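Local structure of BIFUNCTIONAL PROTEIN Proline utilization A (PutA) (Corynebacterium freiburgense, 5UX5) at residues S304-D309 with P317-T322. The protein oxidises proline to glutamate in two steps, joining an FAD-dependent proline dehydrogenase to an NAD-dependent aldehyde dehydrogenase within one polypeptide. Residues are numbered along the deposited sequence; the frame is centred on the assembly and turned at random.
Sequences SMEKVD and PAPYAT. With FAD (flavin-adenine dinucleotide), chain E.
Glu306, on the helix that runs from 303 to 313, lays its aliphatic part against the ring of Pro319: CB of Glu306 lies 3.8 Å from Pro319 CD, and the two side chains pass at a slant. The pair suits the place because the CB and CG methylenes of Glu306 and the CG and CD carbons of Pro319 are nonpolar where they meet. CG of Glu306 lies anti to the carbonyl carbon (chi1 -78°) and the chain bends at chi2, which brings OE1 to 3.7 Å from CB of Ala318, a methyl small enough to lie beside a carboxylate oxygen. OE2 takes a hydrogen bond from the backbone N of Tyr236, so the buried acid is held from outside the pair, while Arg460 gives OE1 a weak, long ion pair. The next residue, Lys307, runs alongside the loop, its CG 4.4 Å from Pro317 CB; its long methylene chain passes the proline and carries NZ to 4.3 Å from Ala321 O, too far for a bond, at the partly exposed rim.

Beyond the two prolines, the loop meets the adenine of FAD: Tyr320 O is 3.5 Å from C2A of FAD, and Ala321 O is 3.7 Å from its N1A. Thr322 then N-caps helix 323-337. Within the proline dehydrogenase barrel, the contact thus packs a helix against the loop that follows it and borders the cofactor. With no hydrogen bond between the segments, their fit rests on van der Waals packing.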
loop_
_atom_site.group_PDB
_atom_site.type_symbol
_atom_site.label_atom_id
_atom_site.label_comp_id
_atom_site.label_asym_id
_atom_site.label_seq_id
_atom_site.Cartn_x
_atom_site.Cartn_y
_atom_site.Cartn_z
ATOM N N SER A 304 3.330 3.409 17.031
ATOM C CA SER A 304 2.177 2.732 16.432
ATOM C C SER A 304 2.288 2.687 14.919
ATOM O O SER A 304 2.346 1.610 14.320
ATOM C CB SER A 304 0.878 3.437 16.816
ATOM O OG SER A 304 0.480 3.155 18.157
ATOM N N MET A 305 2.317 3.858 14.273
ATOM C CA MET A 305 2.390 3.838 12.817
ATOM C C MET A 305 3.710 3.279 12.303
ATOM O O MET A 305 3.760 2.793 11.167
ATOM C CB MET A 305 2.145 5.218 12.231
ATOM C CG MET A 305 0.679 5.685 12.307
ATOM S SD MET A 305 -0.546 4.491 11.716
ATOM C CE MET A 305 0.135 4.085 10.105
ATOM N N GLU A 306 4.767 3.298 13.114
ATOM C CA GLU A 306 6.016 2.689 12.681
ATOM C C GLU A 306 5.905 1.173 12.614
ATOM O O GLU A 306 6.504 0.551 11.731
ATOM C CB GLU A 306 7.144 3.099 13.617
ATOM C CG GLU A 306 7.697 4.478 13.401
ATOM C CD GLU A 306 8.424 4.594 12.090
ATOM O OE1 GLU A 306 8.741 3.551 11.467
ATOM O OE2 GLU A 306 8.692 5.740 11.688
ATOM N N LYS A 307 5.128 0.567 13.515
ATOM C CA LYS A 307 4.958 -0.879 13.481
ATOM C C LYS A 307 3.999 -1.287 12.361
ATOM O O LYS A 307 4.241 -2.286 11.664
ATOM C CB LYS A 307 4.436 -1.376 14.837
ATOM C CG LYS A 307 5.351 -1.135 16.061
ATOM C CD LYS A 307 5.069 -2.074 17.218
ATOM C CE LYS A 307 5.959 -1.732 18.425
ATOM N NZ LYS A 307 6.103 -2.737 19.547
ATOM N N VAL A 308 2.939 -0.500 12.137
ATOM C CA VAL A 308 2.050 -0.753 10.997
ATOM C C VAL A 308 2.829 -0.690 9.686
ATOM O O VAL A 308 2.685 -1.558 8.823
ATOM C CB VAL A 308 0.853 0.220 10.989
ATOM C CG1 VAL A 308 0.219 0.218 9.615
ATOM C CG2 VAL A 308 -0.196 -0.130 12.078
ATOM N N ASP A 309 3.617 0.373 9.491
ATOM C CA ASP A 309 4.404 0.522 8.263
ATOM C C ASP A 309 5.266 -0.718 8.009
ATOM O O ASP A 309 5.419 -1.164 6.862
ATOM C CB ASP A 309 5.274 1.787 8.352
ATOM C CG ASP A 309 5.921 2.149 7.028
ATOM O OD1 ASP A 309 5.250 1.995 6.004
ATOM O OD2 ASP A 309 7.087 2.592 6.981
ATOM N N PRO A 317 10.162 -3.087 12.274
ATOM C CA PRO A 317 9.919 -1.721 12.738
ATOM C C PRO A 317 11.245 -0.982 12.884
ATOM O O PRO A 317 12.275 -1.572 13.206
ATOM C CB PRO A 317 9.221 -1.921 14.087
ATOM C CG PRO A 317 8.810 -3.394 14.104
ATOM C CD PRO A 317 9.761 -4.111 13.247
ATOM N N ALA A 318 11.241 0.292 12.534
ATOM C CA ALA A 318 12.441 1.100 12.727
ATOM C C ALA A 318 12.819 1.290 14.204
ATOM O O ALA A 318 14.028 1.363 14.496
ATOM C CB ALA A 318 12.263 2.441 12.006
ATOM N N PRO A 319 11.885 1.433 15.146
ATOM C CA PRO A 319 12.272 1.600 16.545
ATOM C C PRO A 319 12.653 0.275 17.194
ATOM O O PRO A 319 12.484 -0.805 16.643
ATOM C CB PRO A 319 11.018 2.172 17.215
ATOM C CG PRO A 319 10.140 2.585 16.127
ATOM C CD PRO A 319 10.447 1.689 14.976
ATOM N N TYR A 320 13.214 0.394 18.385
ATOM C CA TYR A 320 13.587 -0.761 19.166
ATOM C C TYR A 320 12.356 -1.588 19.458
ATOM O O TYR A 320 11.241 -1.071 19.468
ATOM C CB TYR A 320 14.207 -0.325 20.491
ATOM C CG TYR A 320 15.602 0.225 20.440
ATOM C CD1 TYR A 320 16.687 -0.612 20.265
ATOM C CD2 TYR A 320 15.844 1.588 20.614
ATOM C CE1 TYR A 320 17.987 -0.110 20.245
ATOM C CE2 TYR A 320 17.149 2.099 20.591
ATOM C CZ TYR A 320 18.206 1.235 20.406
ATOM O OH TYR A 320 19.488 1.701 20.380
ATOM N N ALA A 321 12.577 -2.875 19.780
ATOM C CA ALA A 321 11.478 -3.787 20.080
ATOM C C ALA A 321 10.892 -3.577 21.472
ATOM O O ALA A 321 9.709 -3.857 21.677
ATOM C CB ALA A 321 11.935 -5.232 19.935
ATOM N N THR A 322 11.678 -3.089 22.428
ATOM C CA THR A 322 11.248 -2.904 23.813
ATOM C C THR A 322 11.510 -1.475 24.275
ATOM O O THR A 322 12.465 -0.842 23.835
ATOM C CB THR A 322 12.002 -3.819 24.751
ATOM O OG1 THR A 322 13.321 -3.291 24.911
ATOM C CG2 THR A 322 12.139 -5.164 24.160
HETATM P PA FAD E . 8.390 7.572 29.041
HETATM O O1A FAD E . 7.192 6.776 29.663
HETATM O O2A FAD E . 9.705 7.475 29.660
HETATM O O5B FAD E . 8.774 7.271 27.641
HETATM C C5B FAD E . 7.793 6.821 26.726
HETATM C C4B FAD E . 8.471 6.520 25.403
HETATM O O4B FAD E . 9.080 5.261 25.427
HETATM C C3B FAD E . 7.523 6.487 24.247
HETATM O O3B FAD E . 7.172 7.717 23.720
HETATM C C2B FAD E . 8.255 5.645 23.265
HETATM O O2B FAD E . 9.067 6.406 22.447
HETATM C C1B FAD E . 8.994 4.680 24.145
HETATM N N9A FAD E . 8.343 3.381 24.236
HETATM C C8A FAD E . 7.281 3.045 25.065
HETATM N N7A FAD E . 6.933 1.760 24.854
HETATM C C5A FAD E . 7.750 1.175 23.893
HETATM C C6A FAD E . 7.846 -0.106 23.315
HETATM N N6A FAD E . 6.962 -1.209 23.652
HETATM N N1A FAD E . 8.794 -0.327 22.390
HETATM C C2A FAD E . 9.645 0.676 22.009
HETATM N N3A FAD E . 9.577 1.932 22.553
HETATM C C4A FAD E . 8.657 2.212 23.483
HETATM N N1 FAD E . 8.346 13.038 19.652
HETATM C C2 FAD E . 8.825 12.909 18.297
HETATM O O2 FAD E . 8.772 11.673 17.698
HETATM N N3 FAD E . 9.266 14.045 17.607
HETATM C C4 FAD E . 9.299 15.303 18.212
HETATM O O4 FAD E . 9.754 16.407 17.512
HETATM C C4X FAD E . 8.959 15.425 19.666
HETATM N N5 FAD E . 9.133 16.608 20.375
HETATM C C5X FAD E . 8.851 16.672 21.747
HETATM C C6 FAD E . 9.019 17.867 22.471
HETATM C C7 FAD E . 8.722 17.894 23.829
HETATM C C7M FAD E . 8.883 19.156 24.626
HETATM C C8 FAD E . 8.286 16.768 24.480
HETATM C C8M FAD E . 7.971 16.804 25.940
HETATM C C9 FAD E . 8.116 15.587 23.772
HETATM C C9A FAD E . 8.398 15.543 22.420
HETATM N N10 FAD E . 8.227 14.306 21.732
HETATM C C10 FAD E . 8.503 14.228 20.350
HETATM C "C1'" FAD E . 7.701 13.132 22.452
HETATM C "C2'" FAD E . 8.704 12.123 22.942
HETATM O "O2'" FAD E . 9.266 11.493 21.847
HETATM C "C3'" FAD E . 7.955 11.147 23.875
HETATM O "O3'" FAD E . 7.014 10.483 23.124
HETATM C "C4'" FAD E . 7.236 11.727 25.099
HETATM O "O4'" FAD E . 7.780 12.917 25.544
HETATM C "C5'" FAD E . 7.059 10.713 26.252
HETATM O "O5'" FAD E . 8.216 9.965 26.610
HETATM P P FAD E . 8.994 10.107 28.024
HETATM O O1P FAD E . 10.557 10.300 27.989
HETATM O O2P FAD E . 8.091 11.226 28.673
HETATM O O3P FAD E . 8.324 9.050 29.055
#